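Local coordinates for hydrogenase expression protein (Thiobacillus denitrificans, PDB 3SB1), which is of unknown function but, as a member of the HupH/HyaF family of hydrogenase expression proteins, probably takes part in hydrogenase maturation, at residues T104-I116 and T127-V139. Numbering follows the deposited sequence. Where two conformers were deposited one is given.
Sequences TLDETAFPGVWWI and TQFIEVAFVPELV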
loop_
_atom_site.group_PDB
_atom_site.type_symbol
_atom_site.label_atom_id
_atom_site.label_comp_id
_atom_site.label_asym_id
_atom_site.label_seq_id
_atom_site.Cartn_x
_atom_site.Cartn_y
_atom_site.Cartn_z
ATOM N N THR A 104 -8.610 -6.352 -0.888
ATOM C CA THR A 104 -7.534 -6.511 0.083
ATOM C C THR A 104 -6.314 -6.896 -0.745
ATOM O O THR A 104 -6.394 -7.749 -1.597
ATOM C CB THR A 104 -7.803 -7.566 1.105
ATOM O OG1 THR A 104 -8.230 -8.771 0.448
ATOM C CG2 THR A 104 -8.931 -7.087 2.042
ATOM N N LEU A 105 -5.192 -6.228 -0.494
ATOM C CA LEU A 105 -3.914 -6.460 -1.178
ATOM C C LEU A 105 -2.961 -6.691 -0.047
ATOM O O LEU A 105 -2.485 -5.742 0.590
ATOM C CB LEU A 105 -3.497 -5.307 -2.095
ATOM C CG LEU A 105 -4.661 -4.875 -3.014
ATOM C CD1 LEU A 105 -5.506 -3.796 -2.341
ATOM C CD2 LEU A 105 -4.211 -4.391 -4.435
ATOM N N ASP A 106 -2.668 -7.950 0.208
ATOM C CA ASP A 106 -1.838 -8.310 1.341
ATOM C C ASP A 106 -0.494 -8.865 0.910
ATOM O O ASP A 106 -0.428 -9.838 0.141
ATOM C CB ASP A 106 -2.538 -9.348 2.205
ATOM C CG ASP A 106 -3.809 -8.797 2.875
ATOM O OD1 ASP A 106 -3.818 -7.612 3.234
ATOM O OD2 ASP A 106 -4.815 -9.528 2.952
ATOM N N GLU A 107 0.566 -8.289 1.424
ATOM C CA GLU A 107 1.880 -8.855 1.136
ATOM C C GLU A 107 1.945 -10.171 1.946
ATOM O O GLU A 107 1.501 -10.242 3.128
ATOM C CB GLU A 107 3.012 -7.910 1.547
ATOM C CG GLU A 107 4.329 -8.300 0.909
ATOM C CD GLU A 107 5.356 -7.241 0.923
ATOM O OE1 GLU A 107 5.250 -6.350 1.824
ATOM O OE2 GLU A 107 6.234 -7.302 -0.005
ATOM N N THR A 108 2.465 -11.204 1.326
ATOM C CA THR A 108 2.704 -12.472 2.015
ATOM C C THR A 108 4.023 -12.364 2.822
ATOM O O THR A 108 4.684 -11.322 2.879
ATOM C CB THR A 108 2.808 -13.654 1.040
ATOM O OG1 THR A 108 4.012 -13.549 0.268
ATOM C CG2 THR A 108 1.570 -13.661 0.119
ATOM N N ALA A 109 4.434 -13.468 3.453
ATOM C CA ALA A 109 5.672 -13.466 4.186
ATOM C C ALA A 109 6.904 -13.316 3.259
ATOM O O ALA A 109 8.016 -13.079 3.750
ATOM C CB ALA A 109 5.852 -14.768 4.970
ATOM N N PHE A 110 6.701 -13.487 1.956
ATOM C CA PHE A 110 7.730 -13.378 0.932
ATOM C C PHE A 110 7.638 -12.002 0.237
ATOM O O PHE A 110 6.701 -11.748 -0.509
ATOM C CB PHE A 110 7.565 -14.478 -0.120
ATOM C CG PHE A 110 7.736 -15.868 0.440
ATOM C CD1 PHE A 110 9.025 -16.391 0.572
ATOM C CD2 PHE A 110 6.683 -16.572 0.953
ATOM C CE1 PHE A 110 9.217 -17.629 1.043
ATOM C CE2 PHE A 110 6.889 -17.845 1.510
ATOM C CZ PHE A 110 8.187 -18.358 1.561
ATOM N N PRO A 111 8.598 -11.100 0.484
ATOM C CA PRO A 111 8.562 -9.784 -0.146
ATOM C C PRO A 111 8.436 -9.887 -1.654
ATOM O O PRO A 111 9.108 -10.722 -2.279
ATOM C CB PRO A 111 9.918 -9.199 0.215
ATOM C CG PRO A 111 10.158 -9.788 1.612
ATOM C CD PRO A 111 9.638 -11.175 1.542
ATOM N N GLY A 112 7.584 -9.040 -2.214
ATOM C CA GLY A 112 7.310 -9.051 -3.658
ATOM C C GLY A 112 6.151 -9.964 -4.072
ATOM O O GLY A 112 5.777 -10.001 -5.244
ATOM N N VAL A 113 5.618 -10.766 -3.143
ATOM C CA VAL A 113 4.513 -11.682 -3.436
ATOM C C VAL A 113 3.304 -11.246 -2.682
ATOM O O VAL A 113 3.302 -11.257 -1.441
ATOM C CB VAL A 113 4.891 -13.126 -3.080
ATOM C CG1 VAL A 113 3.744 -14.111 -3.482
ATOM C CG2 VAL A 113 6.262 -13.554 -3.700
ATOM N N TRP A 114 2.282 -10.819 -3.425
ATOM C CA TRP A 114 1.071 -10.253 -2.870
ATOM C C TRP A 114 -0.140 -11.066 -3.166
ATOM O O TRP A 114 -0.274 -11.566 -4.295
ATOM C CB TRP A 114 0.872 -8.809 -3.449
ATOM C CG TRP A 114 2.015 -7.878 -3.290
ATOM C CD1 TRP A 114 3.204 -7.861 -4.019
ATOM C CD2 TRP A 114 2.143 -6.827 -2.315
ATOM N NE1 TRP A 114 4.038 -6.893 -3.529
ATOM C CE2 TRP A 114 3.412 -6.206 -2.515
ATOM C CE3 TRP A 114 1.275 -6.296 -1.380
ATOM C CZ2 TRP A 114 3.809 -5.121 -1.765
ATOM C CZ3 TRP A 114 1.686 -5.195 -0.634
ATOM C CH2 TRP A 114 2.939 -4.665 -0.796
ATOM N N TRP A 115 -1.060 -11.148 -2.202
ATOM C CA TRP A 115 -2.335 -11.906 -2.363
ATOM C C TRP A 115 -3.443 -10.852 -2.478
ATOM O O TRP A 115 -3.649 -10.068 -1.553
ATOM C CB TRP A 115 -2.616 -12.800 -1.173
ATOM C CG TRP A 115 -3.700 -13.794 -1.406
ATOM C CD1 TRP A 115 -5.039 -13.572 -1.495
ATOM C CD2 TRP A 115 -3.519 -15.219 -1.533
ATOM N NE1 TRP A 115 -5.706 -14.780 -1.721
ATOM C CE2 TRP A 115 -4.788 -15.795 -1.699
ATOM C CE3 TRP A 115 -2.425 -16.049 -1.420
ATOM C CZ2 TRP A 115 -4.975 -17.181 -1.813
ATOM C CZ3 TRP A 115 -2.616 -17.438 -1.564
ATOM C CH2 TRP A 115 -3.889 -17.970 -1.748
ATOM N N ILE A 116 -4.138 -10.866 -3.608
ATOM C CA ILE A 116 -5.154 -9.892 -3.918
ATOM C C ILE A 116 -6.540 -10.540 -3.985
ATOM O O ILE A 116 -6.707 -11.630 -4.563
ATOM C CB ILE A 116 -4.839 -9.280 -5.302
ATOM C CG1 ILE A 116 -3.335 -8.911 -5.393
ATOM C CG2 ILE A 116 -5.774 -8.114 -5.606
ATOM C CD1 ILE A 116 -2.870 -7.893 -4.400
ATOM N N THR A 127 -12.495 -11.609 -8.233
ATOM C CA THR A 127 -11.141 -12.058 -8.643
ATOM C C THR A 127 -10.289 -12.283 -7.414
ATOM O O THR A 127 -10.412 -11.563 -6.404
ATOM C CB THR A 127 -10.420 -11.044 -9.581
ATOM O OG1 THR A 127 -9.240 -11.628 -10.138
ATOM C CG2 THR A 127 -10.000 -9.720 -8.892
ATOM N N GLN A 128 -9.427 -13.278 -7.494
ATOM C CA GLN A 128 -8.440 -13.582 -6.444
ATOM C C GLN A 128 -7.199 -13.962 -7.234
ATOM O O GLN A 128 -7.262 -14.811 -8.113
ATOM C CB GLN A 128 -8.922 -14.745 -5.553
ATOM C CG GLN A 128 -8.013 -15.071 -4.525
ATOM C CD GLN A 128 -8.627 -15.932 -3.418
ATOM O OE1 GLN A 128 -8.195 -15.821 -2.275
ATOM N NE2 GLN A 128 -9.672 -16.741 -3.735
ATOM N N PHE A 129 -6.071 -13.370 -6.885
ATOM C CA PHE A 129 -4.845 -13.617 -7.593
ATOM C C PHE A 129 -3.638 -13.233 -6.826
ATOM O O PHE A 129 -3.704 -12.474 -5.838
ATOM C CB PHE A 129 -4.848 -12.912 -8.969
ATOM C CG PHE A 129 -4.894 -11.396 -8.933
ATOM C CD1 PHE A 129 -3.735 -10.615 -8.991
ATOM C CD2 PHE A 129 -6.123 -10.711 -8.841
ATOM C CE1 PHE A 129 -3.782 -9.262 -9.042
ATOM C CE2 PHE A 129 -6.164 -9.312 -8.838
ATOM C CZ PHE A 129 -5.000 -8.573 -8.910
ATOM N N ILE A 130 -2.517 -13.806 -7.256
ATOM C CA ILE A 130 -1.214 -13.486 -6.699
ATOM C C ILE A 130 -0.610 -12.450 -7.660
ATOM O O ILE A 130 -0.732 -12.551 -8.892
ATOM C CB ILE A 130 -0.231 -14.678 -6.652
ATOM C CG1 ILE A 130 -0.788 -15.872 -5.891
ATOM C CG2 ILE A 130 1.088 -14.210 -6.002
ATOM C CD1 ILE A 130 -0.980 -15.618 -4.438
ATOM N N GLU A 131 -0.010 -11.417 -7.100
ATOM C CA GLU A 131 0.687 -10.405 -7.916
ATOM C C GLU A 131 2.125 -10.393 -7.451
ATOM O O GLU A 131 2.372 -10.294 -6.252
ATOM C CB GLU A 131 0.017 -9.046 -7.803
ATOM C CG GLU A 131 0.550 -8.003 -8.758
ATOM C CD GLU A 131 -0.289 -6.684 -8.715
ATOM O OE1 GLU A 131 -1.199 -6.534 -7.883
ATOM O OE2 GLU A 131 -0.043 -5.817 -9.557
ATOM N N VAL A 132 3.068 -10.664 -8.384
ATOM C CA VAL A 132 4.481 -10.640 -8.095
ATOM C C VAL A 132 4.940 -9.270 -8.624
ATOM O O VAL A 132 4.949 -9.001 -9.817
ATOM C CB VAL A 132 5.202 -11.810 -8.652
ATOM C CG1 VAL A 132 6.741 -11.632 -8.465
ATOM C CG2 VAL A 132 4.653 -13.151 -8.077
ATOM N N ALA A 133 5.292 -8.396 -7.699
ATOM C CA ALA A 133 5.552 -6.984 -7.969
ATOM C C ALA A 133 6.183 -6.311 -6.783
ATOM O O ALA A 133 6.058 -6.786 -5.638
ATOM C CB ALA A 133 4.170 -6.303 -8.272
ATOM N N PHE A 134 6.832 -5.161 -7.023
ATOM C CA PHE A 134 7.366 -4.377 -5.947
ATOM C C PHE A 134 6.235 -3.696 -5.113
ATOM O O PHE A 134 6.358 -3.527 -3.896
ATOM C CB PHE A 134 8.442 -3.384 -6.417
ATOM C CG PHE A 134 9.572 -4.048 -7.126
ATOM C CD1 PHE A 134 10.473 -4.839 -6.412
ATOM C CD2 PHE A 134 9.753 -3.938 -8.510
ATOM C CE1 PHE A 134 11.527 -5.502 -7.049
ATOM C CE2 PHE A 134 10.822 -4.592 -9.132
ATOM C CZ PHE A 134 11.694 -5.365 -8.422
ATOM N N VAL A 135 5.128 -3.406 -5.770
ATOM C CA VAL A 135 3.928 -2.896 -5.090
ATOM C C VAL A 135 2.780 -3.190 -6.065
ATOM O O VAL A 135 2.962 -3.102 -7.278
ATOM C CB VAL A 135 4.005 -1.425 -4.692
ATOM C CG1 VAL A 135 4.127 -0.559 -5.923
ATOM C CG2 VAL A 135 2.777 -1.049 -3.857
ATOM N N PRO A 136 1.604 -3.579 -5.537
ATOM C CA PRO A 136 0.520 -3.840 -6.480
ATOM C C PRO A 136 0.112 -2.574 -7.224
ATOM O O PRO A 136 -0.007 -1.497 -6.615
ATOM C CB PRO A 136 -0.613 -4.320 -5.602
ATOM C CG PRO A 136 -0.006 -4.826 -4.364
ATOM C CD PRO A 136 1.223 -3.937 -4.159
ATOM N N GLU A 137 -0.217 -2.741 -8.510
ATOM C CA GLU A 137 -0.564 -1.598 -9.342
ATOM C C GLU A 137 -1.709 -0.767 -8.758
ATOM O O GLU A 137 -1.761 0.486 -8.803
ATOM C CB GLU A 137 -0.962 -2.109 -10.760
ATOM C CG GLU A 137 -1.086 -1.040 -11.772
ATOM C CD GLU A 137 0.246 -0.342 -12.031
ATOM O OE1 GLU A 137 1.299 -0.970 -11.751
ATOM O OE2 GLU A 137 0.244 0.825 -12.519
ATOM N N LEU A 138 -2.645 -1.466 -8.188
ATOM C CA LEU A 138 -3.842 -0.820 -7.692
ATOM C C LEU A 138 -3.698 0.185 -6.571
ATOM O O LEU A 138 -4.590 1.024 -6.397
ATOM C CB LEU A 138 -4.827 -1.899 -7.230
ATOM C CG LEU A 138 -5.551 -2.693 -8.310
ATOM C CD1 LEU A 138 -6.114 -4.062 -7.799
ATOM C CD2 LEU A 138 -6.641 -1.788 -8.937
ATOM N N VAL A 139 -2.627 0.118 -5.804
ATOM C CA VAL A 139 -2.526 1.024 -4.670
ATOM C C VAL A 139 -2.071 2.417 -5.116
ATOM O O VAL A 139 -2.419 3.411 -4.475
ATOM C CB VAL A 139 -1.567 0.471 -3.620
ATOM C CG1 VAL A 139 -0.132 0.472 -4.136
ATOM C CG2 VAL A 139 -1.645 1.283 -2.339
#
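W114 and E131 form a hydrogen-bonded antiparallel pair, as do I116 and F129; A133 N extends the pairing to G112 O. G112 is third in the type II turn from F110 to V113; at its phi of 90° a side chain would strike P111 O. W114 NE1 hydrogen-bonds to A133 O at 2.9 Å, well above the carbonyl plane, tying strand 113-116 to the loop after strand 127-132. W115 NE1 hydrogen-bonds to Q128 OE1, which lies in the indole plane, at 2.8 Å.

With CG anti to its carbonyl carbon (chi1 -54°), W114 sets its indole against P136, whose CD lies 3.4 Å from the centroid of the six-membered ring, a CH-pi contact suited to a rigid, flat-sided proline; E107 CG covers the opposite face. Replacing W114 by alanine is likely to leave A133 O without this donor and open a gap between P136 and E107. I116 CB sits over the F129 ring, while L105 CD2 touches P136 and L138. On the other face I130 CG2 touches V113 CG1 and its CD1 reaches W115 CE3, one isoleucine serving two neighbours.

Helices 48-63 and 78-88 pack against this face of the central hairpin, and S141 of the second subunit packs on W114.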